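Local atomic coordinates of TsrE (Streptomyces laurentii, PDB entry 7CWW), a protein that probably acts as a cyclase in thiopeptide antibiotic biosynthesis, closing the central nitrogen-containing ring of thiostrepton. Residues Val13-Gln18 with Tyr44-His49; Glu19-Asp24 with Ser72-His77; Phe54-Phe59 with Phe88-Tyr93. All coordinates share one frame; numbering follows the deposited sequence.

All three contacts belong to the part of the chain built around the three-stranded antiparallel sheet, and all are partly buried, contact 1 nearest the chain centre (about 16 Å between centres) and contact 2 farthest out (about 26 Å). Contacts 1 and 2 share helix 15-35, whose first turn meets edge strand 39-49 and whose next turns meet helix 65-78. Contact 3 lies on the other face of the sheet, where central strand 52-61 carries the loop 88-93. A salt bridge from Glu-47 to Arg-56 ties contact 1 to contact 3, and Tyr-44 packs on Leu-22 of contact 2. Contact 2 has only van der Waals contacts, whereas contacts 1 and 3 each centre on a buried, hydrogen-bonded arginine.

Contact 1: Val13-Gln18 with Tyr44-His49; sequences VPWSVQ and YLRENH
Arg-46 and Gln-18 meet in the tight, buried half of this contact, joined by a hydrogen bond from Arg-46 NE to Gln-18 OE1 of 3.1 Å. The bond is nearly straight, 166° at the hydrogen. OE1 lies in the plane of the guanidinium; NE is tilted 24° from the amide carbonyl plane, and the amide and guanidinium planes stand steeply to each other. A bend at chi3 (84°) turns the arginine end toward the start of the helix, where NH1 of Arg-46 comes within 2.9 Å of Trp-15 O in a weak, strongly bent hydrogen bond. The rotation of the Gln-18 amide is fixed at its other end as well, because NE2 of Gln-18 donates to Val-13 O at 3.0 Å. Both ends of one amide are thus used, and Arg-46 NH2 finds its acceptor in the backbone oxygen of Arg-326.

In fold terms the contact sits at the start of a beta-alpha-beta crossover: helix 15-35, preceded by Pro-14 at its N-cap, leads from strand 5-11 to the parallel edge strand 39-49, with strand 52-61 lying between the two in the sheet.

Toward the outside, van der Waals contact of the indole replaces the hydrogen bonds. The six-membered part of the Trp-15 ring runs along the strand, with Arg-46 CB at its edge, 4.0 Å from CZ3. Farther along, CH2 of Trp-15 lies 3.4 Å from the Glu-47 backbone oxygen, in an oblique approach. The exposed Asn-48 adds only a loose touch, its CB 4.2 Å from Trp-15 CH2. The Glu-47 side chain leaves on the other side of the strand, where its carboxylate forms a salt bridge with Arg-56.

Contact 2: Glu19-Asp24 with Ser72-His77; sequences EDLLLD and SRILAH
His-77 and Leu-21, the two residues with the largest buried areas here, lie alongside each other with their side chains running in opposite directions. The nearest atoms are Leu-21 CD2 and His-77 ND1, 3.7 Å apart, and the histidine CB is also close to that methyl group. With CG anti to the backbone N (chi1 -168°), the imidazole is carried out from helix 65-78 across the surface of helix 15-35. There it meets one turn of residues: CE1 of His-77 is 4.0 Å from Asp-20 CB, and NE2 of His-77 is 3.8 Å from Asp-24 CB. All three neighbours approach the ring obliquely.

Ile-74, one turn before His-77, supplies the third large share. Its CG2 branch packs against both methyl groups of Leu-21, at 3.9 Å from CD1, and the two aliphatic chains cross at about a right angle. Leu-21 thus touches both Ile-74 and His-77, CD2 serving both, and its CD1 also reaches back to Val-13 just ahead of its own helix.

The short helical segments stand 10.8 Å apart at closest approach, their N-to-C directions 120° from each other, a wide spacing bridged by side chains. Both helices lie on the same face of the antiparallel sheet, where Phe-59 of the central strand packs against each of them.

The polar ends point elsewhere: Asp-20 and Asp-24 both form salt bridges with Arg-128. Although Asp-24 OD2 is 3.9 Å from His-77 NE2, the pair is not hydrogen-bonded. The chemistry is thus apolar inside and faintly electrostatic at its exposed border, where the two carboxylates might favour a protonated imidazole, an effect that Arg-128 would partly offset.

Contact 3: Phe54-Phe59 with Phe88-Tyr93; sequences FLRLRF and FTYQPY
The loop 88-93 passes over strand 54-59 at 59° between the directions of their touching parts, with Arg-56 and Tyr-93 the closest pair of CA atoms at 8.5 Å. The long arginines of the strand fill that gap. Arg-56 grips a single acceptor end-on with two hydrogen bonds: its NH1 lies 2.9 Å from Gln-91 O, nearly in line with the carbonyl bond, and NH2 stands 3.2 Å from the same oxygen but well above the carbonyl plane. CA of Tyr-93 covers part of one guanidinium face, while CD of Arg-56 touches Tyr-93 CD1 at 3.6 Å.

Arg-58 uses the same tyrosine differently. The chain is extended from CG to NE, and a turn at chi4 (93°) lays the guanidinium flat over one face of the Tyr-93 ring, with the group centres 3.9 Å apart and the planes only 15° from parallel, a cation-pi stack. CD of Arg-58 sits almost directly above the ring centroid, at 3.7 Å, so a CH-pi contact accompanies the stack. At the other end of the strand segment, CB of Gln-91 rests over the face of Phe-54, 3.7 Å from CZ.

This is the sheet face opposite helix 15-35. Besides its partner Glu-47 on strand 39-49, Arg-56 has a salt bridge to Asp-8 of strand 5-11, and Tyr-90 OH also bonds to Asp-8. Such acidic neighbours should keep the buried Arg-56 charged, and its charge probably polarises the Gln-91 carbonyl, so that an irregular loop is pinned by charge-assisted hydrogen bonds to a backbone carbonyl and by a cation-pi stack.

Contact 1: Val13-Gln18 with Tyr44-His49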
loop_
_atom_site.group_PDB
_atom_site.type_symbol
_atom_site.label_atom_id
_atom_site.label_comp_id
_atom_site.label_asym_id
_atom_site.label_seq_id
_atom_site.Cartn_x
_atom_site.Cartn_y
_atom_site.Cartn_z
ATOM N N VAL A 13 -11.655 -12.226 -13.570
ATOM C CA VAL A 13 -12.843 -12.688 -12.850
ATOM C C VAL A 13 -13.049 -11.792 -11.646
ATOM O O VAL A 13 -12.131 -11.051 -11.241
ATOM C CB VAL A 13 -12.702 -14.156 -12.396
ATOM C CG1 VAL A 13 -12.546 -15.075 -13.596
ATOM C CG2 VAL A 13 -11.515 -14.291 -11.437
ATOM N N PRO A 14 -14.260 -11.801 -11.049
ATOM C CA PRO A 14 -14.525 -10.935 -9.892
ATOM C C PRO A 14 -13.498 -11.089 -8.772
ATOM O O PRO A 14 -12.855 -12.139 -8.666
ATOM C CB PRO A 14 -15.916 -11.398 -9.431
ATOM C CG PRO A 14 -16.575 -11.882 -10.699
ATOM C CD PRO A 14 -15.472 -12.558 -11.454
ATOM N N TRP A 15 -13.351 -10.055 -7.928
ATOM C CA TRP A 15 -12.346 -10.079 -6.862
ATOM C C TRP A 15 -12.477 -11.313 -5.977
ATOM O O TRP A 15 -11.472 -11.919 -5.589
ATOM C CB TRP A 15 -12.451 -8.824 -5.991
ATOM C CG TRP A 15 -12.303 -7.523 -6.719
ATOM C CD1 TRP A 15 -13.295 -6.606 -6.971
ATOM C CD2 TRP A 15 -11.100 -6.972 -7.263
ATOM N NE1 TRP A 15 -12.780 -5.530 -7.657
ATOM C CE2 TRP A 15 -11.432 -5.722 -7.838
ATOM C CE3 TRP A 15 -9.771 -7.414 -7.326
ATOM C CZ2 TRP A 15 -10.481 -4.904 -8.462
ATOM C CZ3 TRP A 15 -8.822 -6.603 -7.951
ATOM C CH2 TRP A 15 -9.186 -5.359 -8.509
ATOM N N SER A 16 -13.704 -11.677 -5.600
ATOM C CA SER A 16 -13.868 -12.799 -4.677
ATOM C C SER A 16 -13.445 -14.112 -5.329
ATOM O O SER A 16 -12.879 -14.990 -4.664
ATOM C CB SER A 16 -15.317 -12.884 -4.206
ATOM O OG SER A 16 -16.165 -13.226 -5.293
ATOM N N VAL A 17 -13.705 -14.255 -6.632
ATOM C CA VAL A 17 -13.308 -15.458 -7.352
ATOM C C VAL A 17 -11.791 -15.513 -7.509
ATOM O O VAL A 17 -11.196 -16.599 -7.461
ATOM C CB VAL A 17 -14.030 -15.514 -8.708
ATOM C CG1 VAL A 17 -13.621 -16.762 -9.497
ATOM C CG2 VAL A 17 -15.542 -15.488 -8.498
ATOM N N GLN A 18 -11.138 -14.357 -7.683
ATOM C CA GLN A 18 -9.676 -14.332 -7.687
ATOM C C GLN A 18 -9.124 -14.943 -6.414
ATOM O O GLN A 18 -8.124 -15.666 -6.442
ATOM C CB GLN A 18 -9.154 -12.901 -7.820
ATOM C CG GLN A 18 -9.527 -12.210 -9.129
ATOM C CD GLN A 18 -9.092 -10.775 -9.097
ATOM O OE1 GLN A 18 -8.223 -10.412 -8.303
ATOM N NE2 GLN A 18 -9.689 -9.939 -9.949
ATOM N N TYR A 44 2.013 -12.935 -7.254
ATOM C CA TYR A 44 0.744 -12.552 -7.863
ATOM C C TYR A 44 0.497 -11.074 -7.615
ATOM O O TYR A 44 1.018 -10.494 -6.659
ATOM C CB TYR A 44 -0.457 -13.378 -7.327
ATOM C CG TYR A 44 -0.968 -12.917 -5.969
ATOM C CD1 TYR A 44 -1.957 -11.938 -5.864
ATOM C CD2 TYR A 44 -0.465 -13.475 -4.787
ATOM C CE1 TYR A 44 -2.419 -11.500 -4.605
ATOM C CE2 TYR A 44 -0.936 -13.059 -3.525
ATOM C CZ TYR A 44 -1.907 -12.077 -3.446
ATOM O OH TYR A 44 -2.373 -11.653 -2.216
ATOM N N LEU A 45 -0.274 -10.467 -8.514
ATOM C CA LEU A 45 -0.826 -9.136 -8.315
ATOM C C LEU A 45 -2.314 -9.213 -8.599
ATOM O O LEU A 45 -2.789 -10.133 -9.268
ATOM C CB LEU A 45 -0.180 -8.066 -9.234
ATOM C CG LEU A 45 1.324 -7.805 -9.064
ATOM C CD1 LEU A 45 1.845 -6.800 -10.117
ATOM C CD2 LEU A 45 1.666 -7.335 -7.618
ATOM N N ARG A 46 -3.055 -8.246 -8.080
ATOM C CA ARG A 46 -4.462 -8.111 -8.424
ATOM C C ARG A 46 -4.665 -6.700 -8.937
ATOM O O ARG A 46 -4.291 -5.731 -8.267
ATOM C CB ARG A 46 -5.359 -8.416 -7.233
ATOM C CG ARG A 46 -5.224 -9.884 -6.804
ATOM C CD ARG A 46 -5.740 -10.105 -5.414
ATOM N NE ARG A 46 -7.183 -10.310 -5.397
ATOM C CZ ARG A 46 -7.902 -10.381 -4.281
ATOM N NH1 ARG A 46 -9.215 -10.570 -4.337
ATOM N NH2 ARG A 46 -7.302 -10.275 -3.113
ATOM N N GLU A 47 -5.183 -6.590 -10.158
ATOM C CA GLU A 47 -5.256 -5.305 -10.832
ATOM C C GLU A 47 -6.612 -5.221 -11.524
ATOM O O GLU A 47 -7.455 -6.112 -11.383
ATOM C CB GLU A 47 -4.080 -5.140 -11.806
ATOM C CG GLU A 47 -2.710 -5.430 -11.211
ATOM C CD GLU A 47 -1.589 -5.143 -12.197
ATOM O OE1 GLU A 47 -1.310 -3.945 -12.441
ATOM O OE2 GLU A 47 -0.999 -6.110 -12.727
ATOM N N ASN A 48 -6.810 -4.170 -12.316
ATOM C CA ASN A 48 -8.103 -3.937 -12.950
ATOM C C ASN A 48 -7.875 -3.197 -14.256
ATOM O O ASN A 48 -7.081 -2.256 -14.300
ATOM C CB ASN A 48 -9.015 -3.127 -12.018
ATOM C CG ASN A 48 -10.444 -3.022 -12.524
ATOM O OD1 ASN A 48 -10.730 -3.268 -13.697
ATOM N ND2 ASN A 48 -11.349 -2.641 -11.628
ATOM N N HIS A 49 -8.576 -3.619 -15.309
ATOM C CA HIS A 49 -8.583 -2.897 -16.578
ATOM C C HIS A 49 -10.025 -2.715 -17.028
ATOM O O HIS A 49 -10.742 -3.705 -17.234
ATOM C CB HIS A 49 -7.776 -3.631 -17.657
ATOM C CG HIS A 49 -7.602 -2.837 -18.921
ATOM N ND1 HIS A 49 -6.732 -1.771 -19.014
ATOM C CD2 HIS A 49 -8.193 -2.946 -20.137
ATOM C CE1 HIS A 49 -6.791 -1.258 -20.230
ATOM N NE2 HIS A 49 -7.667 -1.953 -20.933
#

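Contact 2: Glu19-Asp24 with Ser72-His77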
loop_
_atom_site.group_PDB
_atom_site.type_symbol
_atom_site.label_atom_id
_atom_site.label_comp_id
_atom_site.label_asym_id
_atom_site.label_seq_id
_atom_site.Cartn_x
_atom_site.Cartn_y
_atom_site.Cartn_z
ATOM N N GLU A 19 -9.752 -14.641 -5.278
ATOM C CA GLU A 19 -9.248 -15.141 -4.007
ATOM C C GLU A 19 -9.378 -16.659 -3.939
ATOM O O GLU A 19 -8.420 -17.357 -3.583
ATOM C CB GLU A 19 -10.004 -14.461 -2.863
ATOM C CG GLU A 19 -9.595 -14.880 -1.464
ATOM C CD GLU A 19 -10.341 -14.083 -0.401
ATOM O OE1 GLU A 19 -10.397 -12.833 -0.527
ATOM O OE2 GLU A 19 -10.898 -14.712 0.531
ATOM N N ASP A 20 -10.564 -17.186 -4.277
ATOM C CA ASP A 20 -10.770 -18.638 -4.317
ATOM C C ASP A 20 -9.748 -19.324 -5.222
ATOM O O ASP A 20 -9.142 -20.332 -4.843
ATOM C CB ASP A 20 -12.190 -18.959 -4.803
ATOM C CG ASP A 20 -13.270 -18.502 -3.833
ATOM O OD1 ASP A 20 -13.033 -18.511 -2.602
ATOM O OD2 ASP A 20 -14.366 -18.137 -4.309
ATOM N N LEU A 21 -9.563 -18.800 -6.441
ATOM C CA LEU A 21 -8.606 -19.400 -7.372
ATOM C C LEU A 21 -7.194 -19.354 -6.816
ATOM O O LEU A 21 -6.412 -20.302 -6.973
ATOM C CB LEU A 21 -8.658 -18.672 -8.714
ATOM C CG LEU A 21 -9.905 -18.898 -9.550
ATOM C CD1 LEU A 21 -9.916 -17.923 -10.726
ATOM C CD2 LEU A 21 -9.920 -20.346 -10.013
ATOM N N LEU A 22 -6.840 -18.245 -6.184
ATOM C CA LEU A 22 -5.502 -18.103 -5.629
ATOM C C LEU A 22 -5.252 -19.124 -4.524
ATOM O O LEU A 22 -4.238 -19.837 -4.537
ATOM C CB LEU A 22 -5.339 -16.674 -5.115
ATOM C CG LEU A 22 -3.991 -16.141 -4.660
ATOM C CD1 LEU A 22 -2.899 -16.401 -5.687
ATOM C CD2 LEU A 22 -4.164 -14.649 -4.437
ATOM N N LEU A 23 -6.170 -19.216 -3.558
ATOM C CA LEU A 23 -5.943 -20.085 -2.406
ATOM C C LEU A 23 -6.147 -21.556 -2.735
ATOM O O LEU A 23 -5.475 -22.413 -2.148
ATOM C CB LEU A 23 -6.865 -19.698 -1.252
ATOM C CG LEU A 23 -6.741 -18.258 -0.755
ATOM C CD1 LEU A 23 -7.754 -17.987 0.358
ATOM C CD2 LEU A 23 -5.331 -18.016 -0.279
ATOM N N ASP A 24 -7.071 -21.872 -3.639
ATOM C CA ASP A 24 -7.456 -23.260 -3.864
ATOM C C ASP A 24 -6.859 -23.881 -5.119
ATOM O O ASP A 24 -6.795 -25.109 -5.201
ATOM C CB ASP A 24 -8.984 -23.378 -3.922
ATOM C CG ASP A 24 -9.645 -22.928 -2.623
ATOM O OD1 ASP A 24 -8.953 -22.910 -1.574
ATOM O OD2 ASP A 24 -10.847 -22.596 -2.652
ATOM N N SER A 72 -6.032 -24.566 -17.321
ATOM C CA SER A 72 -7.024 -25.621 -17.435
ATOM C C SER A 72 -7.634 -25.935 -16.071
ATOM O O SER A 72 -8.824 -26.257 -15.980
ATOM C CB SER A 72 -6.388 -26.868 -18.070
ATOM O OG SER A 72 -7.191 -28.018 -17.872
ATOM N N ARG A 73 -6.844 -25.800 -15.002
ATOM C CA ARG A 73 -7.365 -26.046 -13.659
ATOM C C ARG A 73 -8.206 -24.884 -13.143
ATOM O O ARG A 73 -9.100 -25.091 -12.310
ATOM C CB ARG A 73 -6.223 -26.340 -12.693
ATOM C CG ARG A 73 -5.564 -27.670 -13.008
ATOM C CD ARG A 73 -4.698 -28.137 -11.898
ATOM N NE ARG A 73 -4.051 -29.400 -12.233
ATOM C CZ ARG A 73 -3.056 -29.920 -11.524
ATOM N NH1 ARG A 73 -2.619 -29.276 -10.449
ATOM N NH2 ARG A 73 -2.505 -31.076 -11.884
ATOM N N ILE A 74 -7.931 -23.663 -13.608
ATOM C CA ILE A 74 -8.820 -22.540 -13.315
ATOM C C ILE A 74 -10.200 -22.801 -13.901
ATOM O O ILE A 74 -11.223 -22.630 -13.225
ATOM C CB ILE A 74 -8.207 -21.228 -13.839
ATOM C CG1 ILE A 74 -7.037 -20.815 -12.953
ATOM C CG2 ILE A 74 -9.253 -20.117 -13.924
ATOM C CD1 ILE A 74 -6.194 -19.722 -13.562
ATOM N N LEU A 75 -10.247 -23.269 -15.157
ATOM C CA LEU A 75 -11.527 -23.586 -15.791
ATOM C C LEU A 75 -12.283 -24.672 -15.035
ATOM O O LEU A 75 -13.510 -24.601 -14.904
ATOM C CB LEU A 75 -11.313 -24.014 -17.245
ATOM C CG LEU A 75 -10.697 -22.958 -18.164
ATOM C CD1 LEU A 75 -10.675 -23.479 -19.608
ATOM C CD2 LEU A 75 -11.452 -21.633 -18.067
ATOM N N ALA A 76 -11.579 -25.706 -14.552
ATOM C CA ALA A 76 -12.265 -26.763 -13.813
ATOM C C ALA A 76 -12.866 -26.230 -12.517
ATOM O O ALA A 76 -13.962 -26.639 -12.117
ATOM C CB ALA A 76 -11.303 -27.917 -13.521
ATOM N N HIS A 77 -12.167 -25.313 -11.853
ATOM C CA HIS A 77 -12.626 -24.820 -10.560
ATOM C C HIS A 77 -13.868 -23.950 -10.709
ATOM O O HIS A 77 -14.863 -24.147 -10.002
ATOM C CB HIS A 77 -11.504 -24.039 -9.877
ATOM C CG HIS A 77 -11.773 -23.724 -8.439
ATOM N ND1 HIS A 77 -12.240 -22.496 -8.020
ATOM C CD2 HIS A 77 -11.629 -24.474 -7.321
ATOM C CE1 HIS A 77 -12.372 -22.503 -6.705
ATOM N NE2 HIS A 77 -12.009 -23.692 -6.257
#

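Contact 3: Phe54-Phe59 with Phe88-Tyr93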
loop_
_atom_site.group_PDB
_atom_site.type_symbol
_atom_site.label_atom_id
_atom_site.label_comp_id
_atom_site.label_asym_id
_atom_site.label_seq_id
_atom_site.Cartn_x
_atom_site.Cartn_y
_atom_site.Cartn_z
ATOM N N PHE A 54 -8.664 -8.367 -12.405
ATOM C CA PHE A 54 -7.997 -9.604 -12.780
ATOM C C PHE A 54 -6.898 -9.966 -11.791
ATOM O O PHE A 54 -6.300 -9.106 -11.131
ATOM C CB PHE A 54 -7.431 -9.568 -14.220
ATOM C CG PHE A 54 -6.356 -8.527 -14.458
ATOM C CD1 PHE A 54 -5.007 -8.846 -14.313
ATOM C CD2 PHE A 54 -6.691 -7.254 -14.909
ATOM C CE1 PHE A 54 -4.005 -7.894 -14.565
ATOM C CE2 PHE A 54 -5.707 -6.305 -15.170
ATOM C CZ PHE A 54 -4.360 -6.625 -15.004
ATOM N N LEU A 55 -6.694 -11.274 -11.668
ATOM C CA LEU A 55 -5.570 -11.861 -10.959
ATOM C C LEU A 55 -4.440 -12.088 -11.953
ATOM O O LEU A 55 -4.654 -12.687 -13.016
ATOM C CB LEU A 55 -5.982 -13.189 -10.322
ATOM C CG LEU A 55 -4.901 -14.021 -9.631
ATOM C CD1 LEU A 55 -4.430 -13.292 -8.361
ATOM C CD2 LEU A 55 -5.422 -15.420 -9.298
ATOM N N ARG A 56 -3.259 -11.584 -11.625
ATOM C CA ARG A 56 -2.062 -11.777 -12.440
ATOM C C ARG A 56 -1.147 -12.765 -11.735
ATOM O O ARG A 56 -0.849 -12.595 -10.548
ATOM C CB ARG A 56 -1.310 -10.454 -12.676
ATOM C CG ARG A 56 -0.014 -10.628 -13.505
ATOM C CD ARG A 56 0.851 -9.365 -13.573
ATOM N NE ARG A 56 0.082 -8.200 -14.036
ATOM C CZ ARG A 56 -0.242 -7.969 -15.307
ATOM N NH1 ARG A 56 0.129 -8.807 -16.273
ATOM N NH2 ARG A 56 -0.944 -6.891 -15.621
ATOM N N LEU A 57 -0.685 -13.783 -12.462
ATOM C CA LEU A 57 0.286 -14.734 -11.930
ATOM C C LEU A 57 1.564 -14.599 -12.738
ATOM O O LEU A 57 1.553 -14.769 -13.960
ATOM C CB LEU A 57 -0.254 -16.167 -11.972
ATOM C CG LEU A 57 -1.558 -16.296 -11.166
ATOM C CD1 LEU A 57 -2.294 -17.592 -11.427
ATOM C CD2 LEU A 57 -1.270 -16.141 -9.671
ATOM N N ARG A 58 2.653 -14.261 -12.067
ATOM C CA ARG A 58 3.926 -14.044 -12.733
ATOM C C ARG A 58 4.951 -15.014 -12.173
ATOM O O ARG A 58 5.110 -15.126 -10.956
ATOM C CB ARG A 58 4.402 -12.603 -12.570
ATOM C CG ARG A 58 5.480 -12.242 -13.546
ATOM C CD ARG A 58 5.481 -10.770 -13.812
ATOM N NE ARG A 58 6.721 -10.380 -14.454
ATOM C CZ ARG A 58 6.880 -10.294 -15.769
ATOM N NH1 ARG A 58 8.051 -9.918 -16.271
ATOM N NH2 ARG A 58 5.866 -10.569 -16.579
ATOM N N PHE A 59 5.635 -15.721 -13.061
ATOM C CA PHE A 59 6.536 -16.765 -12.616
ATOM C C PHE A 59 7.511 -17.054 -13.741
ATOM O O PHE A 59 7.208 -16.833 -14.916
ATOM C CB PHE A 59 5.778 -18.041 -12.205
ATOM C CG PHE A 59 4.773 -18.526 -13.232
ATOM C CD1 PHE A 59 3.475 -18.042 -13.242
ATOM C CD2 PHE A 59 5.124 -19.483 -14.171
ATOM C CE1 PHE A 59 2.555 -18.497 -14.175
ATOM C CE2 PHE A 59 4.210 -19.935 -15.106
ATOM C CZ PHE A 59 2.926 -19.446 -15.111
ATOM N N PHE A 88 -9.241 -15.010 -20.106
ATOM C CA PHE A 88 -7.794 -14.984 -20.249
ATOM C C PHE A 88 -7.281 -13.861 -21.147
ATOM O O PHE A 88 -6.085 -13.847 -21.451
ATOM C CB PHE A 88 -7.298 -16.345 -20.746
ATOM C CG PHE A 88 -7.518 -17.454 -19.749
ATOM C CD1 PHE A 88 -7.165 -17.283 -18.418
ATOM C CD2 PHE A 88 -8.119 -18.643 -20.132
ATOM C CE1 PHE A 88 -7.374 -18.290 -17.485
ATOM C CE2 PHE A 88 -8.336 -19.650 -19.209
ATOM C CZ PHE A 88 -7.963 -19.475 -17.882
ATOM N N THR A 89 -8.140 -12.914 -21.563
ATOM C CA THR A 89 -7.681 -11.750 -22.319
ATOM C C THR A 89 -6.412 -11.197 -21.684
ATOM O O THR A 89 -6.380 -10.920 -20.479
ATOM C CB THR A 89 -8.754 -10.653 -22.349
ATOM O OG1 THR A 89 -9.972 -11.146 -22.929
ATOM C CG2 THR A 89 -8.250 -9.468 -23.172
ATOM N N TYR A 90 -5.344 -11.069 -22.471
ATOM C CA TYR A 90 -4.055 -10.757 -21.864
ATOM C C TYR A 90 -3.944 -9.268 -21.560
ATOM O O TYR A 90 -4.161 -8.424 -22.430
ATOM C CB TYR A 90 -2.880 -11.203 -22.742
ATOM C CG TYR A 90 -1.554 -10.935 -22.042
ATOM C CD1 TYR A 90 -1.326 -11.402 -20.742
ATOM C CD2 TYR A 90 -0.557 -10.178 -22.652
ATOM C CE1 TYR A 90 -0.118 -11.144 -20.073
ATOM C CE2 TYR A 90 0.647 -9.911 -21.998
ATOM C CZ TYR A 90 0.861 -10.395 -20.710
ATOM O OH TYR A 90 2.055 -10.124 -20.062
ATOM N N GLN A 91 -3.633 -8.952 -20.308
ATOM C CA GLN A 91 -3.418 -7.580 -19.865
ATOM C C GLN A 91 -1.937 -7.426 -19.543
ATOM O O GLN A 91 -1.455 -8.024 -18.569
ATOM C CB GLN A 91 -4.278 -7.269 -18.640
ATOM C CG GLN A 91 -5.787 -7.393 -18.914
ATOM C CD GLN A 91 -6.260 -6.376 -19.935
ATOM O OE1 GLN A 91 -5.609 -5.353 -20.145
ATOM N NE2 GLN A 91 -7.397 -6.640 -20.563
ATOM N N PRO A 92 -1.184 -6.670 -20.335
ATOM C CA PRO A 92 0.283 -6.749 -20.263
ATOM C C PRO A 92 0.844 -6.210 -18.963
ATOM O O PRO A 92 0.434 -5.165 -18.452
ATOM C CB PRO A 92 0.740 -5.899 -21.452
ATOM C CG PRO A 92 -0.403 -6.014 -22.428
ATOM C CD PRO A 92 -1.638 -5.986 -21.558
ATOM N N TYR A 93 1.815 -6.943 -18.443
ATOM C CA TYR A 93 2.517 -6.526 -17.246
ATOM C C TYR A 93 3.205 -5.181 -17.448
ATOM O O TYR A 93 3.820 -4.931 -18.484
ATOM C CB TYR A 93 3.536 -7.593 -16.894
ATOM C CG TYR A 93 4.312 -7.350 -15.633
ATOM C CD1 TYR A 93 3.673 -7.272 -14.394
ATOM C CD2 TYR A 93 5.699 -7.245 -15.670
ATOM C CE1 TYR A 93 4.405 -7.081 -13.216
ATOM C CE2 TYR A 93 6.441 -7.061 -14.495
ATOM C CZ TYR A 93 5.783 -6.979 -13.279
ATOM O OH TYR A 93 6.519 -6.799 -12.125
#